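Local coordinates for protein TssK C (Escherichia coli, PDB 5M2Y) that serves as a baseplate component of the type VI secretion system, its C-terminal domain probably contributing to docking on the membrane complex, at residues S1-I6 and F125-T130; D29-V34 and Y90-L95; M14-L19 and A106-F111. All blocks are in the same frame, centred on the assembly; numbering follows the deposited sequence.

Contact 1 (S1-I6 and F125-T130); sequences SRVVFI and FAVLRT
The carbonyl O of A126 accepts a hydrogen bond from N of V4 at 2.8 Å and is also approached by CA of V3 at 3.3 Å in a C-H...O contact. In return A126 N donates to V4 O, and L128 N donates to R2 O at 3.0 Å. These bonds make antiparallel neighbours of strands 3-11 and 121-128, the first and last of the domain. On one face of the sheet the F5 ring turns its edge to the face of F125, a T-shaped pair with planes 79° apart; F5 CG lies anti to its backbone N (chi1 178°), and CD1 of F5 leads, 3.7 Å from CE2 of F125. V3 CG1 packs beside the same F125 ring, against CD2. On the other face the small methyl of A126 meets I6 CD1 at 3.8 Å and also touches F30 of strand 28-35, a place where a compact residue fits between larger ones. There L128 sets its CD1 against V4 CG2 and over one face of the R2 guanidinium, although the R2 side chain is poorly ordered. Three backbone bonds and apolar packing on both faces thus join the strands, with no ionic pair between them.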
# COMPACT_ATOMS: atom_id res chain seq x y z
N SER A 1 -7.09 17.23 -3.43
CA SER A 1 -7.20 17.39 -1.98
C SER A 1 -5.84 17.29 -1.31
O SER A 1 -4.83 17.34 -1.99
CB SER A 1 -8.22 16.40 -1.39
OG SER A 1 -9.18 15.94 -2.34
N ARG A 2 -5.81 17.22 0.02
CA ARG A 2 -4.52 17.07 0.66
C ARG A 2 -4.08 15.62 0.65
O ARG A 2 -4.86 14.74 0.78
CB ARG A 2 -4.30 17.80 1.98
CG ARG A 2 -5.10 17.36 3.12
CD ARG A 2 -5.81 18.54 3.75
NE ARG A 2 -7.20 18.18 3.85
CZ ARG A 2 -7.80 17.89 4.97
NH1 ARG A 2 -7.13 17.98 6.10
NH2 ARG A 2 -9.05 17.52 4.97
N VAL A 3 -2.79 15.48 0.45
CA VAL A 3 -2.05 14.24 0.35
C VAL A 3 -1.12 14.07 1.54
O VAL A 3 -0.38 14.99 1.90
CB VAL A 3 -1.27 14.12 -0.97
CG1 VAL A 3 -0.72 12.71 -1.16
CG2 VAL A 3 -2.13 14.51 -2.15
N VAL A 4 -1.19 12.89 2.14
CA VAL A 4 -0.40 12.50 3.29
C VAL A 4 0.51 11.38 2.82
O VAL A 4 0.03 10.32 2.42
CB VAL A 4 -1.29 12.06 4.49
CG1 VAL A 4 -0.45 11.66 5.69
CG2 VAL A 4 -2.25 13.16 4.89
N PHE A 5 1.83 11.65 2.83
CA PHE A 5 2.84 10.66 2.48
C PHE A 5 3.05 9.81 3.74
O PHE A 5 3.28 10.36 4.82
CB PHE A 5 4.14 11.37 2.06
CG PHE A 5 5.29 10.45 1.72
CD1 PHE A 5 5.48 10.00 0.43
CD2 PHE A 5 6.21 10.09 2.70
CE1 PHE A 5 6.56 9.16 0.12
CE2 PHE A 5 7.28 9.24 2.40
CZ PHE A 5 7.45 8.79 1.11
N ILE A 6 2.94 8.48 3.60
CA ILE A 6 3.14 7.55 4.71
C ILE A 6 4.46 6.87 4.47
O ILE A 6 4.59 6.12 3.52
CB ILE A 6 1.95 6.56 4.93
CG1 ILE A 6 0.71 7.32 5.41
CG2 ILE A 6 2.28 5.47 5.95
CD1 ILE A 6 -0.39 7.19 4.50
N PHE A 125 0.76 6.78 -0.24
CA PHE A 125 0.10 8.08 -0.16
C PHE A 125 -1.36 7.88 0.22
O PHE A 125 -2.00 6.93 -0.23
CB PHE A 125 0.11 8.77 -1.54
CG PHE A 125 1.46 9.12 -2.12
CD1 PHE A 125 2.13 8.21 -2.92
CD2 PHE A 125 2.02 10.37 -1.93
CE1 PHE A 125 3.38 8.53 -3.47
CE2 PHE A 125 3.26 10.70 -2.48
CZ PHE A 125 3.93 9.78 -3.25
N ALA A 126 -1.90 8.79 1.04
CA ALA A 126 -3.32 8.82 1.39
C ALA A 126 -3.85 10.17 0.93
O ALA A 126 -3.19 11.20 1.10
CB ALA A 126 -3.52 8.65 2.88
N VAL A 127 -5.00 10.13 0.31
CA VAL A 127 -5.64 11.33 -0.14
C VAL A 127 -6.80 11.53 0.80
O VAL A 127 -7.61 10.69 0.93
CB VAL A 127 -6.10 11.23 -1.58
CG1 VAL A 127 -6.89 12.44 -2.00
CG2 VAL A 127 -4.90 11.08 -2.48
N LEU A 128 -6.80 12.64 1.51
CA LEU A 128 -7.86 12.91 2.45
C LEU A 128 -9.17 13.27 1.77
O LEU A 128 -9.19 14.04 0.85
CB LEU A 128 -7.45 13.99 3.45
CG LEU A 128 -6.16 13.71 4.17
CD1 LEU A 128 -5.71 14.79 5.11
CD2 LEU A 128 -6.20 12.38 4.89
N ARG A 129 -10.25 12.70 2.23
CA ARG A 129 -11.56 12.97 1.68
C ARG A 129 -12.14 14.24 2.28
O ARG A 129 -12.00 14.48 3.47
CB ARG A 129 -12.51 11.78 1.92
CG ARG A 129 -12.05 10.52 1.24
CD ARG A 129 -13.00 9.37 1.30
NE ARG A 129 -13.18 8.91 2.66
CZ ARG A 129 -13.20 7.64 3.03
NH1 ARG A 129 -13.04 6.69 2.16
NH2 ARG A 129 -13.43 7.33 4.28
N THR A 130 -12.78 15.02 1.42
CA THR A 130 -13.47 16.28 1.74
C THR A 130 -13.09 17.05 3.03
O THR A 130 -13.72 16.91 4.08
CB THR A 130 -14.99 16.10 1.64

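Contact 2 (D29-V34 and Y90-L95); sequences DFWLSV and YFALDL
The Y90 ring passes obliquely beside S33, CE2 of Y90 lying 3.3 Å from OG of S33, which a torsion anti to the backbone N (chi1 166°) brings there. A water at the ring edge, in plane, lies 2.7 Å from OH of Y90 and makes a longer bond to S33 OG, itself hydrogen-bonded to N88. The W31 indole meets A92 obliquely, CB of A92 3.6 Å from NE1 of W31, while a second water sits over one indole face toward the rim. On the opposite side of the sheet, the F91 ring has L32 O at its edge, and V34 CG2 touches its CD1 and CE1; the F30 ring has a third water in plane at its edge and L95 CD1 at a slant. Strands 28-35 and 89-95 pair within the single antiparallel sheet of the domain, in which 28-35 lies between 121-128 and 89-95. L32 and F91 exchange backbone bonds. Toward L95, L93 N donates to F30 O at 2.9 Å, with two waters bridging beside it: that at the F30 edge accepts from F30 N and donates to L93 O; that over W31 donates to F30 O and, at a longer distance, to L93 O. L93 splits its methyls, CD1 to CB of F30 and CD2 to CD1 of L32, as a branched leucine can. L32, V34 and F91 meet helix 40-50, whose F47 lies against the F91 ring.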
# COMPACT_ATOMS: atom_id res chain seq x y z
N ASP A 29 -8.31 7.59 1.32
CA ASP A 29 -8.13 6.52 0.35
C ASP A 29 -6.64 6.44 0.10
O ASP A 29 -5.95 7.45 0.12
CB ASP A 29 -8.90 6.80 -0.93
CG ASP A 29 -10.40 6.87 -0.69
OD1 ASP A 29 -10.97 5.87 -0.17
OD2 ASP A 29 -11.01 7.90 -1.07
N PHE A 30 -6.14 5.22 -0.07
CA PHE A 30 -4.71 4.95 -0.19
C PHE A 30 -4.26 4.49 -1.56
O PHE A 30 -5.00 3.81 -2.27
CB PHE A 30 -4.31 3.92 0.86
CG PHE A 30 -4.55 4.33 2.29
CD1 PHE A 30 -5.79 4.15 2.89
CD2 PHE A 30 -3.53 4.89 3.05
CE1 PHE A 30 -6.01 4.54 4.20
CE2 PHE A 30 -3.76 5.28 4.37
CZ PHE A 30 -5.00 5.08 4.94
N TRP A 31 -3.03 4.87 -1.92
CA TRP A 31 -2.39 4.48 -3.17
C TRP A 31 -0.95 4.11 -2.94
O TRP A 31 -0.26 4.73 -2.13
CB TRP A 31 -2.38 5.63 -4.20
CG TRP A 31 -3.67 5.85 -4.90
CD1 TRP A 31 -4.04 5.40 -6.13
CD2 TRP A 31 -4.77 6.62 -4.41
NE1 TRP A 31 -5.30 5.83 -6.44
CE2 TRP A 31 -5.78 6.57 -5.39
CE3 TRP A 31 -5.00 7.35 -3.23
CZ2 TRP A 31 -7.01 7.21 -5.21
CZ3 TRP A 31 -6.21 7.98 -3.06
CH2 TRP A 31 -7.19 7.93 -4.05
N LEU A 32 -0.49 3.14 -3.72
CA LEU A 32 0.90 2.72 -3.73
C LEU A 32 1.56 3.19 -5.02
O LEU A 32 0.97 3.12 -6.10
CB LEU A 32 1.00 1.18 -3.64
CG LEU A 32 0.73 0.53 -2.29
CD1 LEU A 32 0.61 -0.98 -2.43
CD2 LEU A 32 1.80 0.92 -1.26
N SER A 33 2.78 3.71 -4.89
CA SER A 33 3.61 4.12 -6.03
C SER A 33 4.76 3.11 -6.03
O SER A 33 5.37 2.90 -4.99
CB SER A 33 4.11 5.55 -5.87
OG SER A 33 5.14 5.85 -6.78
N VAL A 34 4.94 2.40 -7.15
CA VAL A 34 5.90 1.30 -7.24
C VAL A 34 6.91 1.47 -8.36
O VAL A 34 6.54 1.77 -9.49
CB VAL A 34 5.15 -0.06 -7.40
CG1 VAL A 34 6.09 -1.25 -7.25
CG2 VAL A 34 3.97 -0.17 -6.44
N TYR A 90 1.31 3.06 -10.55
CA TYR A 90 0.44 3.46 -9.45
C TYR A 90 -0.70 2.50 -9.27
O TYR A 90 -1.21 1.93 -10.23
CB TYR A 90 -0.03 4.91 -9.61
CG TYR A 90 1.14 5.88 -9.65
CD1 TYR A 90 1.82 6.14 -10.83
CD2 TYR A 90 1.60 6.48 -8.49
CE1 TYR A 90 2.93 6.98 -10.86
CE2 TYR A 90 2.70 7.33 -8.51
CZ TYR A 90 3.37 7.58 -9.69
OH TYR A 90 4.46 8.41 -9.72
N PHE A 91 -1.06 2.26 -8.00
CA PHE A 91 -2.11 1.33 -7.65
C PHE A 91 -2.96 1.86 -6.52
O PHE A 91 -2.44 2.41 -5.57
CB PHE A 91 -1.53 -0.03 -7.22
CG PHE A 91 -0.59 -0.67 -8.21
CD1 PHE A 91 0.75 -0.35 -8.22
CD2 PHE A 91 -1.06 -1.60 -9.13
CE1 PHE A 91 1.61 -0.93 -9.17
CE2 PHE A 91 -0.19 -2.18 -10.08
CZ PHE A 91 1.14 -1.84 -10.09
N ALA A 92 -4.26 1.68 -6.62
CA ALA A 92 -5.16 2.05 -5.55
C ALA A 92 -5.38 0.87 -4.65
O ALA A 92 -5.40 -0.26 -5.11
CB ALA A 92 -6.50 2.48 -6.12
N LEU A 93 -5.53 1.14 -3.35
CA LEU A 93 -5.90 0.10 -2.41
C LEU A 93 -7.42 0.18 -2.25
O LEU A 93 -7.95 1.16 -1.73
CB LEU A 93 -5.22 0.29 -1.05
CG LEU A 93 -3.69 0.24 -1.02
CD1 LEU A 93 -3.22 0.31 0.42
CD2 LEU A 93 -3.14 -1.03 -1.69
N ASP A 94 -8.11 -0.81 -2.80
CA ASP A 94 -9.56 -0.89 -2.71
C ASP A 94 -9.80 -1.71 -1.44
O ASP A 94 -9.69 -2.94 -1.45
CB ASP A 94 -10.17 -1.56 -3.96
CG ASP A 94 -11.69 -1.49 -4.03
OD1 ASP A 94 -12.31 -1.07 -3.05
OD2 ASP A 94 -12.25 -1.90 -5.07
N LEU A 95 -10.07 -1.01 -0.34
CA LEU A 95 -10.25 -1.62 0.97
C LEU A 95 -11.70 -1.89 1.33
O LEU A 95 -12.57 -1.04 1.11
CB LEU A 95 -9.62 -0.75 2.05
CG LEU A 95 -8.13 -0.34 1.87
CD1 LEU A 95 -7.71 0.72 2.89
CD2 LEU A 95 -7.21 -1.56 1.92
O HOH W 1 -7.77 2.93 0.34
O HOH W 2 -7.65 4.14 -3.03
O HOH W 3 5.22 9.11 -7.20

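Contact 3 (M14-L19 and A106-F111); sequences MWEGAL and AGRCTF
E16 and R108 form a salt bridge across the strands, OE1 of E16 lying 3.1 Å from NH1 of R108 near the guanidinium plane. The carboxylate and guanidinium planes stand 65° apart, not stacked; the position of OE2 is less sure. E16 is carried there by a chain extended beyond CG, with CG anti to the backbone N (chi1 -174°), and runs alongside T110, whose CG2 is 3.9 Å from CG of E16. Beside T110, the folded chain of M14 brings CE to 3.9 Å from OG1 of T110 and 3.7 Å from O of F111. On the other face L19 lays CD1 on the backbone of R108 and on CB of C109, and G17 faces C109, its lack of a side chain suiting a place where SG of C109 lies close. In the sheet, strand 14-18 lies between antiparallel neighbours 3-11 and 108-112: W15 with F111 and G17 with C109 exchange paired backbone bonds. At the end of the pair, L19 N donates to O of G107 at 2.9 Å, from above the carbonyl plane. G107 has positive phi, which glycine tolerates, and is the C-prime residue of a Schellman motif that closes helix 97-106 and leads into strand 108-112. Further out, P56 O holds NH2 of R108 and T113 OG1 the W15 indole NE1, while L19 and C109 rest on M103.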
# COMPACT_ATOMS: atom_id res chain seq x y z
N MET A 14 9.14 -7.28 3.73
CA MET A 14 8.04 -6.54 4.34
C MET A 14 8.23 -5.04 4.37
O MET A 14 9.34 -4.55 4.59
CB MET A 14 7.76 -7.04 5.77
CG MET A 14 7.36 -8.50 5.87
SD MET A 14 5.92 -8.96 4.87
CE MET A 14 4.60 -7.97 5.60
N TRP A 15 7.15 -4.30 4.12
CA TRP A 15 7.12 -2.84 4.16
C TRP A 15 6.11 -2.45 5.21
O TRP A 15 4.99 -2.94 5.17
CB TRP A 15 6.71 -2.27 2.81
CG TRP A 15 7.66 -2.60 1.69
CD1 TRP A 15 7.71 -3.75 0.95
CD2 TRP A 15 8.65 -1.74 1.13
NE1 TRP A 15 8.70 -3.68 0.01
CE2 TRP A 15 9.28 -2.44 0.08
CE3 TRP A 15 9.06 -0.43 1.41
CZ2 TRP A 15 10.29 -1.88 -0.69
CZ3 TRP A 15 10.07 0.12 0.66
CH2 TRP A 15 10.68 -0.60 -0.38
N GLU A 16 6.50 -1.61 6.17
CA GLU A 16 5.57 -1.21 7.23
C GLU A 16 5.43 0.29 7.31
O GLU A 16 6.43 1.00 7.29
CB GLU A 16 6.02 -1.79 8.59
CG GLU A 16 5.04 -1.54 9.72
CD GLU A 16 5.32 -2.32 11.00
OE1 GLU A 16 5.86 -3.45 10.93
OE2 GLU A 16 4.92 -1.82 12.06
N GLY A 17 4.19 0.75 7.42
CA GLY A 17 3.85 2.16 7.54
C GLY A 17 3.05 2.44 8.79
O GLY A 17 2.20 1.63 9.16
N ALA A 18 3.33 3.57 9.46
CA ALA A 18 2.61 3.98 10.67
C ALA A 18 1.42 4.83 10.25
O ALA A 18 1.57 5.72 9.41
CB ALA A 18 3.52 4.77 11.60
N LEU A 19 0.24 4.52 10.79
CA LEU A 19 -0.99 5.24 10.46
C LEU A 19 -1.52 6.01 11.68
O LEU A 19 -2.70 5.91 11.99
CB LEU A 19 -2.05 4.25 9.92
CG LEU A 19 -1.69 3.44 8.69
CD1 LEU A 19 -2.74 2.37 8.44
CD2 LEU A 19 -1.48 4.36 7.44
N ALA A 106 -5.32 -0.42 14.35
CA ALA A 106 -4.00 -0.91 14.74
C ALA A 106 -2.94 0.18 14.63
O ALA A 106 -1.89 0.09 15.27
CB ALA A 106 -3.61 -2.09 13.87
N GLY A 107 -3.25 1.22 13.85
CA GLY A 107 -2.36 2.34 13.60
C GLY A 107 -1.17 1.96 12.74
O GLY A 107 -0.11 2.57 12.84
N ARG A 108 -1.38 0.93 11.88
CA ARG A 108 -0.32 0.34 11.07
C ARG A 108 -0.81 -0.39 9.83
O ARG A 108 -1.92 -0.91 9.80
CB ARG A 108 0.38 -0.68 11.97
CG ARG A 108 1.70 -1.22 11.50
CD ARG A 108 2.29 -2.03 12.62
NE ARG A 108 1.57 -3.26 12.87
CZ ARG A 108 2.03 -4.49 12.62
NH1 ARG A 108 3.24 -4.64 12.10
NH2 ARG A 108 1.29 -5.54 12.89
N CYS A 109 0.07 -0.46 8.83
CA CYS A 109 -0.19 -1.26 7.65
C CYS A 109 1.11 -1.93 7.22
O CYS A 109 2.19 -1.40 7.46
CB CYS A 109 -0.81 -0.44 6.53
SG CYS A 109 0.25 0.87 5.90
N THR A 110 1.00 -3.12 6.62
CA THR A 110 2.17 -3.86 6.16
C THR A 110 1.91 -4.43 4.78
O THR A 110 0.78 -4.76 4.46
CB THR A 110 2.57 -5.00 7.11
OG1 THR A 110 1.58 -6.01 7.09
CG2 THR A 110 2.82 -4.54 8.54
N PHE A 111 2.97 -4.51 3.97
CA PHE A 111 2.88 -5.07 2.62
C PHE A 111 4.03 -6.01 2.38
O PHE A 111 5.17 -5.71 2.71
CB PHE A 111 2.88 -3.97 1.54
CG PHE A 111 1.82 -2.93 1.74
CD1 PHE A 111 0.55 -3.10 1.22
CD2 PHE A 111 2.09 -1.77 2.46
CE1 PHE A 111 -0.43 -2.13 1.43
CE2 PHE A 111 1.12 -0.81 2.67
CZ PHE A 111 -0.14 -0.99 2.14

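All three contacts pair antiparallel strands of one sheet, but in different settings. Contact 1 joins the two chain ends and is partly buried, with exposed S1, R2 and F5 at its margin, whereas contacts 2 and 3 are buried. Contact 1 borders contact 2 directly, since strands 121-128 and 28-35 are neighbours: V127 N probably bonds D29 O, and V127 CG2 packs on the W31 indole. I6 links contact 1 to contact 3 through G17 and L19. Contacts 2 and 3, not adjacent in the sheet, meet through side chains, L93 and L32 against F111 and F30 against L19. Waters mark contact 2, a salt bridge contact 3, and a T-shaped aromatic pair contact 1.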